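Local coordinates for LINE-1 retrotransposable element ORF1 protein (Homo sapiens, PDB 2W7A) that binds single-stranded nucleic acid, including its own transcript, as a chaperone essential for LINE-1 retrotransposition, here represented by its central RNA recognition motif domain, at residues Q44-Q49 with R68-E73; N5-G10 with P62-V67. All blocks are in the same frame, centred on the assembly; numbering follows the deposited sequence. Where two conformers were deposited one is given.

Contact 1 of 2, residues Q44-Q49 with R68-E73; sequences QIQEIQ and RFTKVE
One face of the Phe69 ring takes the side chain of Ile45: CG1 sits 4.1 Å from the ring centroid, displaced toward the CE2 side of the ring in a CH-pi contact, and Ile45 CD1 follows along the same rim. Met74, Lys75 and Met78 of helix 72-85 also touch this phenylalanine. The other flat group, the Arg68 guanidinium, has Gln46 OE1 over one face at loose packing distance, a placement that is doubtful because Arg68 adopts a second conformer. Between the Ile45-Phe69 pair and the Glu47-Arg68 pair the register slips by one residue. Gln46 N donates to Arg68 O (2.9 Å) and Arg68 N donates to Glu47 O (3.0 Å), so Gln46 and Glu47 both face Arg68: a classic beta bulge, in the antiparallel pairing of edge strand 45-51 with 64-69 in the RRM sheet. Beyond Phe69 the chain leaves the strand, and Gln44 O accepts two bonds from Thr70, the first residue past it. Thr70 N lies 3.1 Å from Gln44 O, close to the line of the C=O bond, while Thr70 OG1 donates from 2.7 Å to the same Gln44 O, tilted 31° out of the carbonyl plane. With OG1 beside its own backbone N (chi1 -57°), both donors of Thr70 converge on that one oxygen, just ahead of Lys71, the N-cap of helix 72-85.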
ATOM      1  N   GLN A  44       3.079   6.808   9.673  0.60 19.50           N
ATOM      2  CA  GLN A  44       3.760   7.958   9.142  0.60 18.21           C
ATOM      3  C   GLN A  44       4.305   7.484   7.819  0.60 15.40           C
ATOM      4  O   GLN A  44       5.460   7.193   7.685  0.60 16.24           O
ATOM      5  CB  GLN A  44       4.877   8.380  10.131  0.60 24.09           C
ATOM      6  CG  GLN A  44       4.436   8.306  11.637  0.60 22.09           C
ATOM      7  CD  GLN A  44       5.571   8.548  12.636  0.60 19.91           C
ATOM      8  OE1 GLN A  44       6.093   9.656  12.717  0.60 26.99           O
ATOM      9  NE2 GLN A  44       5.932   7.523  13.413  0.60 20.33           N
ATOM     10  N   ILE A  45       3.424   7.338   6.846  1.00 27.28           N
ATOM     11  CA  ILE A  45       3.851   6.888   5.536  1.00 26.71           C
ATOM     12  C   ILE A  45       4.575   8.109   4.989  1.00 31.70           C
ATOM     13  O   ILE A  45       4.073   9.247   5.070  1.00 30.21           O
ATOM     14  CB  ILE A  45       2.647   6.363   4.755  1.00 27.48           C
ATOM     15  CG1 ILE A  45       2.316   4.958   5.289  1.00 28.21           C
ATOM     16  CG2 ILE A  45       2.944   6.307   3.234  1.00 29.47           C
ATOM     17  CD1 ILE A  45       0.913   4.440   4.976  1.00 29.10           C
ATOM     18  N   GLN A  46       5.829   7.902   4.597  1.00 22.69           N
ATOM     19  CA  GLN A  46       6.664   8.934   3.958  1.00 29.13           C
ATOM     20  C   GLN A  46       6.567   9.150   2.439  1.00 29.31           C
ATOM     21  O   GLN A  46       6.585  10.273   1.960  1.00 31.36           O
ATOM     22  CB  GLN A  46       8.106   8.572   4.144  1.00 28.77           C
ATOM     23  CG  GLN A  46       8.581   8.755   5.559  1.00 28.15           C
ATOM     24  CD  GLN A  46      10.060   8.524   5.693  1.00 31.52           C
ATOM     25  OE1 GLN A  46      10.680   7.882   4.845  1.00 38.36           O
ATOM     26  NE2 GLN A  46      10.641   9.052   6.764  1.00 36.69           N
ATOM     27  N   GLU A  47       6.647   8.081   1.668  1.00 23.10           N
ATOM     28  CA  GLU A  47       6.519   8.203   0.220  1.00 22.08           C
ATOM     29  C   GLU A  47       5.689   7.054  -0.288  1.00 16.47           C
ATOM     30  O   GLU A  47       5.766   5.987   0.261  1.00 16.78           O
ATOM     31  CB  GLU A  47       7.883   8.134  -0.452  1.00 28.89           C
ATOM     32  CG  GLU A  47       7.875   8.707  -1.864  1.00 38.47           C
ATOM     33  CD  GLU A  47       9.255   8.893  -2.400  1.00 53.81           C
ATOM     34  OE1 GLU A  47      10.187   8.244  -1.871  1.00 62.43           O
ATOM     35  OE2 GLU A  47       9.402   9.690  -3.349  1.00 60.62           O
ATOM     36  N   ILE A  48       4.957   7.296  -1.370  1.00 15.18           N
ATOM     37  CA  ILE A  48       4.026   6.320  -1.977  0.60 11.31           C
ATOM     38  C   ILE A  48       4.163   6.480  -3.493  1.00 12.78           C
ATOM     39  O   ILE A  48       3.825   7.538  -4.000  1.00 16.11           O
ATOM     40  CB  ILE A  48       2.490   6.571  -1.678  0.60 15.44           C
ATOM     41  CG1 ILE A  48       2.148   6.616  -0.199  0.60 12.44           C
ATOM     42  CG2 ILE A  48       1.624   5.471  -2.328  0.60 14.74           C
ATOM     43  CD1 ILE A  48       0.765   7.106   0.071  0.60 12.07           C
ATOM     44  N   GLN A  49       4.583   5.439  -4.227  1.00 12.50           N
ATOM     45  CA  GLN A  49       4.680   5.562  -5.669  1.00 11.83           C
ATOM     46  C   GLN A  49       4.542   4.226  -6.382  1.00 10.47           C
ATOM     47  O   GLN A  49       4.953   3.180  -5.875  1.00 10.79           O
ATOM     48  CB  GLN A  49       6.023   6.179  -6.112  1.00 16.66           C
ATOM     49  CG  GLN A  49       7.214   5.387  -5.788  1.00 19.66           C
ATOM     50  CD  GLN A  49       8.474   6.242  -5.701  1.00 36.99           C
ATOM     51  OE1 GLN A  49       8.821   6.913  -6.652  1.00 40.97           O
ATOM     52  NE2 GLN A  49       9.154   6.209  -4.554  1.00 43.63           N
ATOM     53  N   ARG A  68       6.820   3.570   1.594  1.00 12.18           N
ATOM     54  CA  ARG A  68       7.994   3.641   2.494  0.60 11.76           C
ATOM     55  C   ARG A  68       7.519   4.268   3.806  1.00 13.76           C
ATOM     56  O   ARG A  68       6.973   5.345   3.832  1.00 18.13           O
ATOM     57  CB  ARG A  68       9.108   4.477   1.878  0.60 19.05           C
ATOM     58  CG  ARG A  68      10.372   4.541   2.749  0.60 19.72           C
ATOM     59  CD  ARG A  68      11.540   5.157   1.979  0.60 20.70           C
ATOM     60  NE  ARG A  68      12.790   5.098   2.716  0.60 28.31           N
ATOM     61  CZ  ARG A  68      13.883   5.795   2.404  0.60 37.83           C
ATOM     62  NH1 ARG A  68      13.891   6.609   1.350  0.60 42.58           N
ATOM     63  NH2 ARG A  68      14.976   5.675   3.152  0.60 41.76           N
ATOM     64  N   PHE A  69       7.688   3.516   4.888  1.00 12.82           N
ATOM     65  CA  PHE A  69       7.277   3.923   6.204  1.00 11.62           C
ATOM     66  C   PHE A  69       8.425   4.632   6.899  1.00 12.51           C
ATOM     67  O   PHE A  69       9.594   4.328   6.637  1.00 14.85           O
ATOM     68  CB  PHE A  69       6.872   2.702   7.019  1.00 12.40           C
ATOM     69  CG  PHE A  69       5.567   2.123   6.623  1.00 10.17           C
ATOM     70  CD1 PHE A  69       5.446   1.332   5.515  1.00 12.68           C
ATOM     71  CD2 PHE A  69       4.448   2.347   7.372  1.00 14.83           C
ATOM     72  CE1 PHE A  69       4.232   0.785   5.156  1.00 13.40           C
ATOM     73  CE2 PHE A  69       3.229   1.795   7.008  1.00 17.27           C
ATOM     74  CZ  PHE A  69       3.140   1.048   5.879  1.00 17.53           C
ATOM     75  N   THR A  70       8.086   5.581   7.762  1.00 12.49           N
ATOM     76  CA  THR A  70       9.104   6.248   8.583  1.00 12.58           C
ATOM     77  C   THR A  70       9.742   5.248   9.550  1.00 14.69           C
ATOM     78  O   THR A  70      10.967   5.301   9.800  1.00 16.41           O
ATOM     79  CB  THR A  70       8.464   7.420   9.346  1.00 16.02           C
ATOM     80  OG1 THR A  70       7.864   8.326   8.385  1.00 19.40           O
ATOM     81  CG2 THR A  70       9.461   8.144  10.233  1.00 21.89           C
ATOM     82  N   LYS A  71       8.910   4.350  10.083  1.00 11.25           N
ATOM     83  CA  LYS A  71       9.365   3.365  11.087  1.00 12.54           C
ATOM     84  C   LYS A  71       9.291   1.955  10.544  1.00  8.89           C
ATOM     85  O   LYS A  71       8.227   1.531  10.091  1.00 10.64           O
ATOM     86  CB  LYS A  71       8.531   3.465  12.370  1.00 13.72           C
ATOM     87  CG  LYS A  71       8.795   4.796  13.137  1.00 20.47           C
ATOM     88  CD  LYS A  71       8.098   4.835  14.477  1.00 31.80           C
ATOM     89  CE  LYS A  71       8.686   3.829  15.464  1.00 49.82           C
ATOM     90  NZ  LYS A  71      10.128   4.081  15.733  1.00 59.95           N
ATOM     91  N   VAL A  72      10.421   1.247  10.588  1.00 10.19           N
ATOM     92  CA  VAL A  72      10.441  -0.150  10.173  1.00  9.76           C
ATOM     93  C   VAL A  72       9.493  -0.977  11.020  1.00  9.69           C
ATOM     94  O   VAL A  72       8.815  -1.881  10.520  1.00 11.04           O
ATOM     95  CB  VAL A  72      11.897  -0.711  10.229  1.00 11.19           C
ATOM     96  CG1 VAL A  72      11.961  -2.190   9.910  1.00 11.74           C
ATOM     97  CG2 VAL A  72      12.769   0.095   9.277  1.00 12.03           C
ATOM     98  N   GLU A  73       9.416  -0.677  12.300  1.00  9.91           N
ATOM     99  CA  GLU A  73       8.479  -1.409  13.144  1.00  8.82           C
ATOM    100  C   GLU A  73       7.041  -1.302  12.652  1.00 10.41           C
ATOM    101  O   GLU A  73       6.266  -2.290  12.764  1.00 12.22           O
ATOM    102  CB  GLU A  73       8.591  -0.904  14.588  1.00 14.35           C
ATOM    103  CG  GLU A  73       7.819  -1.789  15.616  1.00 18.14           C
ATOM    104  CD  GLU A  73       7.967  -1.325  17.032  1.00 23.60           C
ATOM    105  OE1 GLU A  73       8.911  -0.552  17.323  1.00 27.64           O
ATOM    106  OE2 GLU A  73       7.138  -1.754  17.870  1.00 24.75           O
TER

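Contact 2 of 2, residues N5-G10 with P62-V67; sequences NLRLIG and PRHIIV
Leu8 O is held by two donors: Ile65 N at 2.9 Å, lying in the carbonyl plane, and a water at 2.8 Å that also donates to Arg63 O. Leu8 N returns a bond to Ile65 O, and Leu6 with Val67 forms a second pair of mutual N-H...O bonds, which sets strands 5-9 and 64-67 in antiparallel register. Past the last of these bonds the chains separate, and a second water bridges them, accepting from Gly10 N and donating to Pro62 O.

On one face of the sheet Arg7 runs alongside Ile66, its CG 3.4 Å from Ile66 CD1, which also lies over a face of the guanidinium, offset toward the rim. The Arg7 chain is extended from CG to NE, and a turn about the last torsion (chi4 -89°) brings NH1 to His64 ND1 (3.2 Å, N-H...N 156°), so that nitrogen accepts here and its proton, if the ring is neutral, should sit on NE2. NH1 approaches 23° out of the imidazole plane. Arg7 NE is salt-bridged to Asp100, which also takes a hydrogen bond from Asn5 ND2. The imidazole is covered on one face by Ile9, whose CG1 stands 3.7 Å from the ring centroid, almost directly above it.

The opposite face is greasy. Leu8 CD2 meets Ile65 CD1 at 3.9 Å, Leu6 CD1 packs beside Val67 CB, and Leu22, Leu26 and Ile29 of helix 19-33 press on this layer. In this domain Asn5, Arg7 and His64 line the face that in RRMs usually meets RNA; central antiparallel strands with their other face packed on helices are typical of the RRM alpha-beta sandwich.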
ATOM      1  N   ASN A   5      10.208  -0.387   3.372  1.00 18.27           N
ATOM      2  CA  ASN A   5       9.283  -0.454   2.219  1.00 15.39           C
ATOM      3  C   ASN A   5       8.375  -1.678   2.279  1.00 15.74           C
ATOM      4  O   ASN A   5       8.828  -2.785   2.615  1.00 17.65           O
ATOM      5  CB  ASN A   5      10.028  -0.647   0.895  1.00 15.55           C
ATOM      6  CG  ASN A   5      10.752   0.580   0.396  1.00 20.66           C
ATOM      7  OD1 ASN A   5      10.626   1.658   0.927  1.00 27.13           O
ATOM      8  ND2 ASN A   5      11.557   0.379  -0.631  1.00 30.49           N
ATOM      9  N   LEU A   6       7.104  -1.491   1.942  1.00 12.53           N
ATOM     10  CA  LEU A   6       6.309  -2.610   1.509  1.00 12.85           C
ATOM     11  C   LEU A   6       5.758  -2.397   0.135  1.00 11.29           C
ATOM     12  O   LEU A   6       5.789  -1.270  -0.385  1.00 12.98           O
ATOM     13  CB  LEU A   6       5.228  -2.942   2.483  1.00 18.61           C
ATOM     14  CG  LEU A   6       4.127  -2.013   2.787  1.00 18.33           C
ATOM     15  CD1 LEU A   6       3.125  -1.849   1.665  1.00 18.28           C
ATOM     16  CD2 LEU A   6       3.335  -2.518   4.044  1.00 19.31           C
ATOM     17  N   ARG A   7       5.300  -3.491  -0.460  1.00 10.22           N
ATOM     18  CA  ARG A   7       4.653  -3.493  -1.750  1.00 11.85           C
ATOM     19  C   ARG A   7       3.152  -3.708  -1.564  1.00  9.99           C
ATOM     20  O   ARG A   7       2.723  -4.639  -0.892  1.00 11.13           O
ATOM     21  CB  ARG A   7       5.203  -4.616  -2.658  1.00 14.24           C
ATOM     22  CG  ARG A   7       6.588  -4.348  -3.178  1.00 22.31           C
ATOM     23  CD  ARG A   7       7.214  -5.553  -3.928  1.00 27.22           C
ATOM     24  NE  ARG A   7       8.570  -5.195  -4.351  1.00 38.38           N
ATOM     25  CZ  ARG A   7       8.901  -4.616  -5.507  1.00 34.91           C
ATOM     26  NH1 ARG A   7       8.009  -4.375  -6.453  1.00 26.62           N
ATOM     27  NH2 ARG A   7      10.170  -4.324  -5.754  1.00 44.31           N
ATOM     28  N   LEU A   8       2.381  -2.874  -2.226  1.00  9.20           N
ATOM     29  CA  LEU A   8       0.932  -2.958  -2.311  1.00  9.99           C
ATOM     30  C   LEU A   8       0.619  -3.447  -3.716  1.00  9.21           C
ATOM     31  O   LEU A   8       0.948  -2.780  -4.717  1.00 10.01           O
ATOM     32  CB  LEU A   8       0.352  -1.587  -2.018  1.00 12.80           C
ATOM     33  CG  LEU A   8      -1.065  -1.277  -2.327  1.00 15.15           C
ATOM     34  CD1 LEU A   8      -2.020  -2.272  -1.664  1.00 13.56           C
ATOM     35  CD2 LEU A   8      -1.304   0.201  -1.848  1.00 13.10           C
ATOM     36  N   ILE A   9       0.002  -4.612  -3.785  1.00  9.58           N
ATOM     37  CA  ILE A   9      -0.180  -5.363  -5.040  1.00  9.89           C
ATOM     38  C   ILE A   9      -1.653  -5.445  -5.401  1.00 11.53           C
ATOM     39  O   ILE A   9      -2.491  -5.672  -4.511  1.00 11.66           O
ATOM     40  CB  ILE A   9       0.395  -6.790  -4.878  1.00 12.82           C
ATOM     41  CG1 ILE A   9       1.888  -6.711  -4.571  1.00 13.86           C
ATOM     42  CG2 ILE A   9       0.056  -7.650  -6.066  1.00 15.04           C
ATOM     43  CD1 ILE A   9       2.547  -8.060  -4.310  1.00 21.47           C
ATOM     44  N   GLY A  10      -1.984  -5.247  -6.680  1.00 10.10           N
ATOM     45  CA  GLY A  10      -3.363  -5.377  -7.147  1.00 11.95           C
ATOM     46  C   GLY A  10      -4.258  -4.159  -7.202  1.00 10.45           C
ATOM     47  O   GLY A  10      -5.430  -4.307  -7.464  1.00 12.41           O
ATOM     48  N   PRO A  62      -0.931  -4.488 -13.493  1.00  8.28           N
ATOM     49  CA  PRO A  62      -0.772  -3.236 -12.776  1.00 10.22           C
ATOM     50  C   PRO A  62       0.467  -3.192 -11.959  1.00  8.87           C
ATOM     51  O   PRO A  62       0.857  -4.192 -11.342  1.00 10.98           O
ATOM     52  CB  PRO A  62      -2.008  -3.148 -11.862  1.00  9.74           C
ATOM     53  CG  PRO A  62      -2.452  -4.525 -11.751  1.00 10.45           C
ATOM     54  CD  PRO A  62      -2.189  -5.161 -13.109  1.00 10.78           C
ATOM     55  N   ARG A  63       1.088  -2.003 -11.927  1.00  8.53           N
ATOM     56  CA  ARG A  63       2.317  -1.871 -11.170  1.00  8.86           C
ATOM     57  C   ARG A  63       2.055  -2.011  -9.688  1.00  9.34           C
ATOM     58  O   ARG A  63       0.995  -1.572  -9.176  1.00 10.84           O
ATOM     59  CB  ARG A  63       2.969  -0.536 -11.439  1.00 10.13           C
ATOM     60  CG  ARG A  63       3.498  -0.405 -12.869  1.00  9.31           C
ATOM     61  CD  ARG A  63       3.895   1.000 -13.175  1.00  9.69           C
ATOM     62  NE  ARG A  63       2.770   1.867 -13.173  1.00  8.72           N
ATOM     63  CZ  ARG A  63       2.837   3.157 -13.347  1.00  9.53           C
ATOM     64  NH1 ARG A  63       4.002   3.750 -13.482  1.00 13.51           N
ATOM     65  NH2 ARG A  63       1.695   3.842 -13.395  1.00 12.65           N
ATOM     66  N   HIS A  64       3.041  -2.565  -8.981  1.00  9.81           N
ATOM     67  CA  HIS A  64       3.041  -2.484  -7.540  1.00  9.24           C
ATOM     68  C   HIS A  64       3.206  -1.046  -7.101  1.00  9.19           C
ATOM     69  O   HIS A  64       3.754  -0.226  -7.832  1.00 10.71           O
ATOM     70  CB  HIS A  64       4.195  -3.302  -6.957  1.00 10.82           C
ATOM     71  CG  HIS A  64       4.133  -4.770  -7.236  1.00 15.21           C
ATOM     72  ND1 HIS A  64       5.101  -5.655  -6.803  1.00 21.10           N
ATOM     73  CD2 HIS A  64       3.194  -5.514  -7.847  1.00 13.97           C
ATOM     74  CE1 HIS A  64       4.762  -6.879  -7.166  1.00 20.84           C
ATOM     75  NE2 HIS A  64       3.612  -6.824  -7.807  1.00 18.24           N
ATOM     76  N   ILE A  65       2.706  -0.740  -5.911  1.00  8.28           N
ATOM     77  CA  ILE A  65       2.915   0.528  -5.283  1.00  7.97           C
ATOM     78  C   ILE A  65       3.874   0.295  -4.112  1.00  9.65           C
ATOM     79  O   ILE A  65       3.615  -0.572  -3.234  1.00 11.47           O
ATOM     80  CB  ILE A  65       1.572   1.117  -4.765  1.00  7.85           C
ATOM     81  CG1 ILE A  65       0.612   1.455  -5.903  1.00  8.88           C
ATOM     82  CG2 ILE A  65       1.783   2.330  -3.837  1.00 10.82           C
ATOM     83  CD1 ILE A  65      -0.837   1.675  -5.482  1.00 11.72           C
ATOM     84  N   ILE A  66       4.982   1.041  -4.086  1.00  9.93           N
ATOM     85  CA  ILE A  66       5.919   0.950  -2.976  1.00  9.28           C
ATOM     86  C   ILE A  66       5.562   2.015  -1.970  1.00 10.46           C
ATOM     87  O   ILE A  66       5.440   3.188  -2.312  1.00 11.96           O
ATOM     88  CB  ILE A  66       7.378   1.149  -3.451  1.00 12.61           C
ATOM     89  CG1 ILE A  66       7.690   0.189  -4.595  1.00 15.95           C
ATOM     90  CG2 ILE A  66       8.325   1.019  -2.280  1.00 16.63           C
ATOM     91  CD1 ILE A  66       7.343  -1.243  -4.281  1.00 23.74           C
ATOM     92  N   VAL A  67       5.368   1.568  -0.723  1.00  9.54           N
ATOM     93  CA  VAL A  67       5.023   2.419   0.389  1.00 10.18           C
ATOM     94  C   VAL A  67       6.211   2.399   1.369  1.00 11.92           C
ATOM     95  O   VAL A  67       6.605   1.343   1.881  1.00 12.97           O
ATOM     96  CB  VAL A  67       3.725   1.943   1.039  1.00 12.36           C
ATOM     97  CG1 VAL A  67       3.337   2.883   2.222  1.00 17.12           C
ATOM     98  CG2 VAL A  67       2.618   1.775   0.008  1.00 14.34           C
TER
HETATM   99  O   HOH W   1      -0.755  -2.199  -6.873  1.00 10.73           O
HETATM  100  O   HOH W   2      -0.128  -5.187  -8.812  1.00 17.20           O

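In the fold
Both contacts use strand 64-69, which pairs with edge strand 45-51 in contact 1 and with strand 5-9 in contact 2. Contact 2 lies nearer the centre of the domain and buries four of its residues; contact 1 is a surface contact at the sheet's rim, where only Phe69 is buried. Contact 2 pairs regularly, aliphatic on the helix side but charged and polar on the other; contact 1 has a bulge, mostly exposed polar chains and the passage into helix 72-85. The two are joined through backbone and side chains alike: Gln49 O probably accepts from Ile66 N, and Ile45 packs against Val67, as does Ile48 on Ile65 in the conformer given, continuing one hydrophobic layer toward helix 19-33.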